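Local coordinates for protein endo-polygalacturonase (Pectobacterium carotovorum subsp. carotovorum, PDB 1BHE) that hydrolyses the alpha-1,4 linkages of polygalacturonic acid in plant pectin, taking part in the maceration and soft-rotting of plant tissue, at residues L73-V76 with S81-N84; C89-K94 with Q128-S133; Q148-L153 with A198-G203. One frame throughout, in Å; residues are numbered along the deposited sequence.

Contact 1: residues L73-V76 with S81-N84; sequences LRAV and SFEN
Phe82 meets Ala75 and Val76 across a short turn that follows strand 72-75, and its side chain can be traced atom by atom. At the root, CB lies 3.8 Å from the SG of Cys89. The first torsion sets CG anti to the carbonyl carbon (chi1 -71°), and chi2 of 87° stands the ring plane nearly at right angles to the plane of CA, CB and CG, with CE1 and CZ leading toward the end of the strand. Pro151 CB lies over one face of the ring, 3.8 Å from CD2; Pro56 of strand 51-58 also touches the side chain. At the edge, CE1 comes to 3.3 Å from the carbonyl O of Val76, which sits close to the ring plane. The same carbon has CG2 of Val76 at 3.8 Å. At the tip, CZ meets CB of Ala75, also at 3.8 Å, in an oblique approach. The CG2 branch of Val76 lies between its own backbone N and carbonyl carbon, where it can touch both Phe82 and Ser81, whose CB is 3.7 Å away. Ala75 is the last residue of the strand and Val76 already loop, so the ring packs where the chain leaves a coil of the right-handed beta-helix of family 28. No hydrogen bond crosses between the segments. The interface is therefore chiefly one of apolar contacts, to which the approach of the Val76 oxygen to the ring edge, close to its plane, may add a small electrostatic attraction.

Contact 2: residues C89-K94 with Q128-S133; sequences CGVVDK and QDKKVS
Two successive torsions fold the base of Lys130 toward Gly90: chi1 of -53° puts CG anti to the carbonyl carbon, and chi2 of -70° bends the chain. The remaining bonds are extended, which carries the methylenes past the carbonyl O of Gly90. The distance to this oxygen shortens along the chain, from 4.0 Å at CG to 3.5 Å at CE. Gly90 has a positive phi of 73°, which by itself favours glycine, and with no side chain it lets the lysine methylenes pass close to its backbone. Beyond CE the ammonium group passes the Val91 side chain, crossing it at a slant with NZ 4.0 Å from CG1. No direct hydrogen bond joins the segments; a water does so instead. It accepts from Lys130 NZ at 2.7 Å and donates to Cys89 O, also at 2.7 Å, so the charged end is coupled to a buried residue's carbonyl through one solvent molecule. In the beta-helix of this family both segments belong to loops that leave the parallel coils. Residues 89-94 are fastened by the Cys89-Cys99 disulfide and by the short antiparallel pairing of strand 92-93 with 147-148. On the other side, the side chain of Ser133 caps a backbone N in the turn leading into helix 136-144, and its own N bonds to Glu136 OE1. Asp129, just before the lysine, gives OD2 to the backbone N of Lys80.

Contact 3: residues Q148-L153 with A198-G203; sequences QNTPRL and ARNTDG
Asn200 reaches across to Gln148 and Thr150 from a loop whose course can be followed from Ala198. The carbonyl O of Ala198 accepts a hydrogen bond of 2.7 Å from Thr201 OG1; the donor is tilted 34° from the carbonyl plane, and the bond closes the loop behind Asn200. Arg199 leads its guanidinium away from the contact, NE forming a salt bridge with Asp223 OD1, while the backbone N of Asn200 bonds to OD2 of the same aspartate. In Asn200, chi1 of -151°, with CG opposite the backbone N, carries the amide to the side of Gln148 and the water. The two side chains come from opposite directions, and their amide planes are 36° apart. Gln148 NE2 and Asn200 ND2 come to 3.5 Å, but both are donors and form no bond with each other. A water resolves the pairing: it accepts from Asn200 ND2 at 2.9 Å and from Gln148 NE2 at 3.2 Å. Thr150 OG1 lies 2.8 Å from the same water and is also hydrogen-bonded to Asn174 ND2, so the water is held by three side chains. Residues 200-202 read Asn-Thr-Asp, a signature of family 28 glycosidases. With Asp223, the predicted proton donor, about 5 Å from the Asn200 side chain, and His251, an inferred active-site residue, about 9 Å from it, side chain to side chain, the contact borders the catalytic cleft on the beta-helix.

Overall arrangement
Going from the N terminus, contact 1 closes a turn of four residues at the end of strand 72-75. Contact 2 then spans 33 residues, including strands 103-106, 112-114 and 118-120, and ties the loop carrying the 92-93/147-148 pairing to the loop ahead of helix 136-144. Contact 3 begins beyond that helix and spans 44 residues, joining the loops that lead into strands 154-157 and 204-207. The three are in series; none crosses or nests. Each pair of centres is about 13 Å apart. Contacts 2 and 3 are joined directly, Asn149 ND2 lying 2.9 Å from Asp93 OD1, a probable hydrogen bond, while Phe82 and Pro151 pack contact 1 against contact 3, which lies closest to the active site.

Contact 1: residues L73-V76 with S81-N84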
# COMPACT_ATOMS: atom_id res chain seq x y z
N LEU A 73 -12.85 14.06 1.96
CA LEU A 73 -11.68 14.95 2.10
C LEU A 73 -10.96 14.78 0.76
O LEU A 73 -10.46 13.68 0.48
CB LEU A 73 -10.83 14.56 3.29
CG LEU A 73 -9.46 15.22 3.43
CD1 LEU A 73 -9.60 16.73 3.61
CD2 LEU A 73 -8.68 14.63 4.59
N ARG A 74 -10.98 15.79 -0.08
CA ARG A 74 -10.43 15.72 -1.42
C ARG A 74 -9.19 16.56 -1.66
O ARG A 74 -9.15 17.75 -1.35
CB ARG A 74 -11.54 16.17 -2.39
CG ARG A 74 -11.24 16.04 -3.88
CD ARG A 74 -12.45 16.48 -4.71
NE ARG A 74 -13.52 15.50 -4.61
CZ ARG A 74 -14.82 15.74 -4.79
NH1 ARG A 74 -15.27 16.95 -5.09
NH2 ARG A 74 -15.68 14.74 -4.65
N ALA A 75 -8.17 15.92 -2.24
CA ALA A 75 -6.91 16.59 -2.55
C ALA A 75 -7.07 17.54 -3.73
O ALA A 75 -7.58 17.13 -4.78
CB ALA A 75 -5.82 15.55 -2.82
N VAL A 76 -6.65 18.79 -3.56
CA VAL A 76 -6.79 19.75 -4.65
C VAL A 76 -6.02 19.27 -5.87
O VAL A 76 -4.95 18.68 -5.77
CB VAL A 76 -6.37 21.17 -4.26
CG1 VAL A 76 -7.29 21.70 -3.16
CG2 VAL A 76 -4.92 21.23 -3.80
N SER A 81 0.49 23.13 -5.27
CA SER A 81 0.01 22.96 -3.92
C SER A 81 0.69 21.84 -3.15
O SER A 81 0.70 21.89 -1.92
CB SER A 81 -1.51 22.72 -3.91
OG SER A 81 -2.19 23.94 -4.16
N PHE A 82 1.25 20.84 -3.82
CA PHE A 82 1.92 19.72 -3.19
C PHE A 82 3.44 19.74 -3.34
O PHE A 82 4.12 18.81 -2.90
CB PHE A 82 1.38 18.39 -3.78
CG PHE A 82 -0.04 18.11 -3.35
CD1 PHE A 82 -1.11 18.63 -4.05
CD2 PHE A 82 -0.29 17.34 -2.22
CE1 PHE A 82 -2.41 18.39 -3.63
CE2 PHE A 82 -1.58 17.09 -1.80
CZ PHE A 82 -2.65 17.61 -2.50
N GLU A 83 4.00 20.77 -3.98
CA GLU A 83 5.45 20.78 -4.20
C GLU A 83 6.23 20.99 -2.90
O GLU A 83 5.74 21.64 -1.97
CB GLU A 83 5.85 21.86 -5.21
CG GLU A 83 5.90 23.27 -4.64
CD GLU A 83 6.23 24.34 -5.67
OE1 GLU A 83 6.16 24.05 -6.88
OE2 GLU A 83 6.55 25.47 -5.26
N ASN A 84 7.45 20.47 -2.87
CA ASN A 84 8.32 20.68 -1.71
C ASN A 84 9.52 21.51 -2.17
O ASN A 84 10.43 21.81 -1.40
CB ASN A 84 8.74 19.40 -1.01
CG ASN A 84 9.24 18.29 -1.89
OD1 ASN A 84 9.97 18.51 -2.87
ND2 ASN A 84 8.88 17.05 -1.57

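Contact 2: residues C89-K94 with Q128-S133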
# COMPACT_ATOMS: atom_id res chain seq x y z
N CYS A 89 6.89 19.35 -8.34
CA CYS A 89 5.75 18.44 -8.38
C CYS A 89 4.98 18.47 -9.69
O CYS A 89 4.93 19.48 -10.39
CB CYS A 89 4.83 18.81 -7.21
SG CYS A 89 3.51 17.66 -6.80
N GLY A 90 4.41 17.33 -10.08
CA GLY A 90 3.62 17.22 -11.30
C GLY A 90 4.46 17.24 -12.56
O GLY A 90 4.01 17.69 -13.62
N VAL A 91 5.70 16.78 -12.47
CA VAL A 91 6.64 16.73 -13.58
C VAL A 91 7.31 15.36 -13.63
O VAL A 91 7.19 14.57 -12.71
CB VAL A 91 7.75 17.80 -13.44
CG1 VAL A 91 7.22 19.20 -13.65
CG2 VAL A 91 8.45 17.69 -12.09
N VAL A 92 8.01 15.09 -14.73
CA VAL A 92 8.73 13.84 -14.93
C VAL A 92 10.23 14.16 -14.97
O VAL A 92 10.63 15.08 -15.69
CB VAL A 92 8.32 13.13 -16.22
CG1 VAL A 92 9.16 11.88 -16.45
CG2 VAL A 92 6.84 12.76 -16.21
N ASP A 93 11.03 13.48 -14.16
CA ASP A 93 12.46 13.79 -14.10
C ASP A 93 13.26 12.73 -13.37
O ASP A 93 12.81 11.59 -13.24
CB ASP A 93 12.65 15.17 -13.45
CG ASP A 93 12.09 15.29 -12.05
OD1 ASP A 93 11.90 14.27 -11.35
OD2 ASP A 93 11.83 16.44 -11.62
N LYS A 94 14.41 13.10 -12.81
CA LYS A 94 15.28 12.20 -12.08
C LYS A 94 15.03 12.23 -10.58
O LYS A 94 15.74 11.58 -9.81
CB LYS A 94 16.75 12.58 -12.32
CG LYS A 94 17.40 12.04 -13.58
CD LYS A 94 18.77 12.68 -13.78
CE LYS A 94 19.52 12.08 -14.95
NZ LYS A 94 20.99 12.04 -14.71
N GLN A 128 -5.11 21.86 -12.45
CA GLN A 128 -5.39 23.26 -12.78
C GLN A 128 -4.15 23.91 -13.41
O GLN A 128 -4.15 24.84 -14.21
CB GLN A 128 -5.73 24.05 -11.52
CG GLN A 128 -6.94 23.54 -10.75
CD GLN A 128 -7.08 24.19 -9.38
OE1 GLN A 128 -6.19 24.90 -8.90
NE2 GLN A 128 -8.21 23.96 -8.73
N ASP A 129 -3.02 23.42 -12.97
CA ASP A 129 -1.65 23.72 -13.19
C ASP A 129 -0.95 23.13 -14.40
O ASP A 129 0.16 23.56 -14.75
CB ASP A 129 -0.96 23.07 -11.95
CG ASP A 129 -0.13 24.12 -11.23
OD1 ASP A 129 -0.17 25.28 -11.70
OD2 ASP A 129 0.54 23.77 -10.25
N LYS A 130 -1.45 22.01 -14.92
CA LYS A 130 -0.79 21.32 -16.02
C LYS A 130 -1.82 20.91 -17.07
O LYS A 130 -3.02 20.99 -16.83
CB LYS A 130 -0.05 20.07 -15.54
CG LYS A 130 0.95 20.19 -14.42
CD LYS A 130 2.21 20.94 -14.85
CE LYS A 130 3.19 21.06 -13.70
NZ LYS A 130 4.32 21.99 -14.02
N LYS A 131 -1.36 20.43 -18.22
CA LYS A 131 -2.26 19.98 -19.28
C LYS A 131 -2.87 18.61 -18.97
O LYS A 131 -3.86 18.21 -19.58
CB LYS A 131 -1.50 19.90 -20.61
CG LYS A 131 -1.48 21.21 -21.39
CD LYS A 131 -1.09 20.96 -22.84
CE LYS A 131 -2.27 20.42 -23.64
NZ LYS A 131 -1.97 20.35 -25.09
N VAL A 132 -2.24 17.86 -18.07
CA VAL A 132 -2.62 16.49 -17.79
C VAL A 132 -3.01 16.24 -16.34
O VAL A 132 -2.83 17.08 -15.46
CB VAL A 132 -1.44 15.54 -18.10
CG1 VAL A 132 -1.20 15.39 -19.60
CG2 VAL A 132 -0.18 16.02 -17.40
N SER A 133 -3.51 15.03 -16.09
CA SER A 133 -3.84 14.57 -14.75
C SER A 133 -2.61 13.91 -14.14
O SER A 133 -1.62 13.68 -14.85
CB SER A 133 -4.95 13.52 -14.81
OG SER A 133 -4.47 12.33 -15.42
O HOH W 1 5.72 21.73 -11.68

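Contact 3: residues Q148-L153 with A198-G203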
# COMPACT_ATOMS: atom_id res chain seq x y z
N GLN A 148 8.00 10.00 -12.28
CA GLN A 148 6.96 11.02 -12.15
C GLN A 148 6.95 11.51 -10.70
O GLN A 148 7.31 10.77 -9.78
CB GLN A 148 5.58 10.52 -12.55
CG GLN A 148 4.94 9.52 -11.61
CD GLN A 148 5.10 8.10 -12.11
OE1 GLN A 148 6.22 7.68 -12.40
NE2 GLN A 148 4.00 7.36 -12.22
N ASN A 149 6.57 12.76 -10.52
CA ASN A 149 6.46 13.35 -9.19
C ASN A 149 4.98 13.56 -8.94
O ASN A 149 4.37 14.46 -9.52
CB ASN A 149 7.25 14.65 -9.06
CG ASN A 149 8.74 14.43 -9.26
OD1 ASN A 149 9.47 14.23 -8.29
ND2 ASN A 149 9.15 14.45 -10.53
N THR A 150 4.36 12.71 -8.13
CA THR A 150 2.94 12.79 -7.81
C THR A 150 2.76 12.48 -6.31
O THR A 150 3.50 11.67 -5.76
CB THR A 150 2.08 11.79 -8.59
OG1 THR A 150 2.52 10.45 -8.27
CG2 THR A 150 2.11 11.94 -10.11
N PRO A 151 1.78 13.08 -5.66
CA PRO A 151 1.53 12.88 -4.25
C PRO A 151 0.95 11.54 -3.83
O PRO A 151 -0.01 11.02 -4.41
CB PRO A 151 0.55 13.98 -3.88
CG PRO A 151 0.12 14.67 -5.11
CD PRO A 151 0.85 14.07 -6.27
N ARG A 152 1.51 10.95 -2.78
CA ARG A 152 0.92 9.80 -2.10
C ARG A 152 -0.26 10.28 -1.25
O ARG A 152 -0.25 11.45 -0.84
CB ARG A 152 1.94 9.11 -1.19
CG ARG A 152 3.01 8.37 -2.00
CD ARG A 152 4.11 7.85 -1.09
NE ARG A 152 5.05 7.00 -1.83
CZ ARG A 152 6.22 6.60 -1.36
NH1 ARG A 152 6.62 6.95 -0.14
NH2 ARG A 152 7.00 5.83 -2.12
N LEU A 153 -1.24 9.42 -0.99
CA LEU A 153 -2.38 9.84 -0.18
C LEU A 153 -2.02 9.94 1.30
O LEU A 153 -2.24 10.96 1.96
CB LEU A 153 -3.55 8.88 -0.29
CG LEU A 153 -4.65 9.06 -1.32
CD1 LEU A 153 -5.86 8.22 -0.90
CD2 LEU A 153 -5.08 10.50 -1.56
N ALA A 198 -4.47 2.63 -13.67
CA ALA A 198 -3.65 3.69 -13.09
C ALA A 198 -2.35 3.12 -12.52
O ALA A 198 -2.37 2.36 -11.55
CB ALA A 198 -4.41 4.44 -12.01
N ARG A 199 -1.22 3.47 -13.13
CA ARG A 199 0.07 2.96 -12.71
C ARG A 199 0.56 3.67 -11.45
O ARG A 199 0.18 4.81 -11.16
CB ARG A 199 1.11 3.11 -13.83
CG ARG A 199 0.82 2.25 -15.06
CD ARG A 199 1.19 0.79 -14.84
NE ARG A 199 0.26 0.05 -14.00
CZ ARG A 199 -0.92 -0.44 -14.36
NH1 ARG A 199 -1.36 -0.30 -15.61
NH2 ARG A 199 -1.69 -1.08 -13.49
N ASN A 200 1.41 2.99 -10.70
CA ASN A 200 2.06 3.55 -9.52
C ASN A 200 1.09 3.80 -8.37
O ASN A 200 1.23 4.79 -7.65
CB ASN A 200 2.70 4.88 -9.96
CG ASN A 200 3.93 5.26 -9.18
OD1 ASN A 200 4.78 4.43 -8.90
ND2 ASN A 200 4.03 6.55 -8.86
N THR A 201 0.11 2.92 -8.20
CA THR A 201 -0.93 3.11 -7.20
C THR A 201 -1.01 1.99 -6.17
O THR A 201 -2.11 1.53 -5.84
CB THR A 201 -2.29 3.23 -7.94
OG1 THR A 201 -2.36 2.15 -8.88
CG2 THR A 201 -2.39 4.56 -8.67
N ASP A 202 0.13 1.60 -5.61
CA ASP A 202 0.15 0.56 -4.59
C ASP A 202 -0.87 0.91 -3.50
O ASP A 202 -1.03 2.09 -3.17
CB ASP A 202 1.51 0.38 -3.95
CG ASP A 202 2.58 -0.20 -4.83
OD1 ASP A 202 2.36 -0.38 -6.05
OD2 ASP A 202 3.68 -0.50 -4.32
N GLY A 203 -1.52 -0.12 -2.97
CA GLY A 203 -2.53 0.08 -1.94
C GLY A 203 -1.93 0.40 -0.58
O GLY A 203 -2.02 1.54 -0.11
O HOH W 2 1.97 8.28 -9.90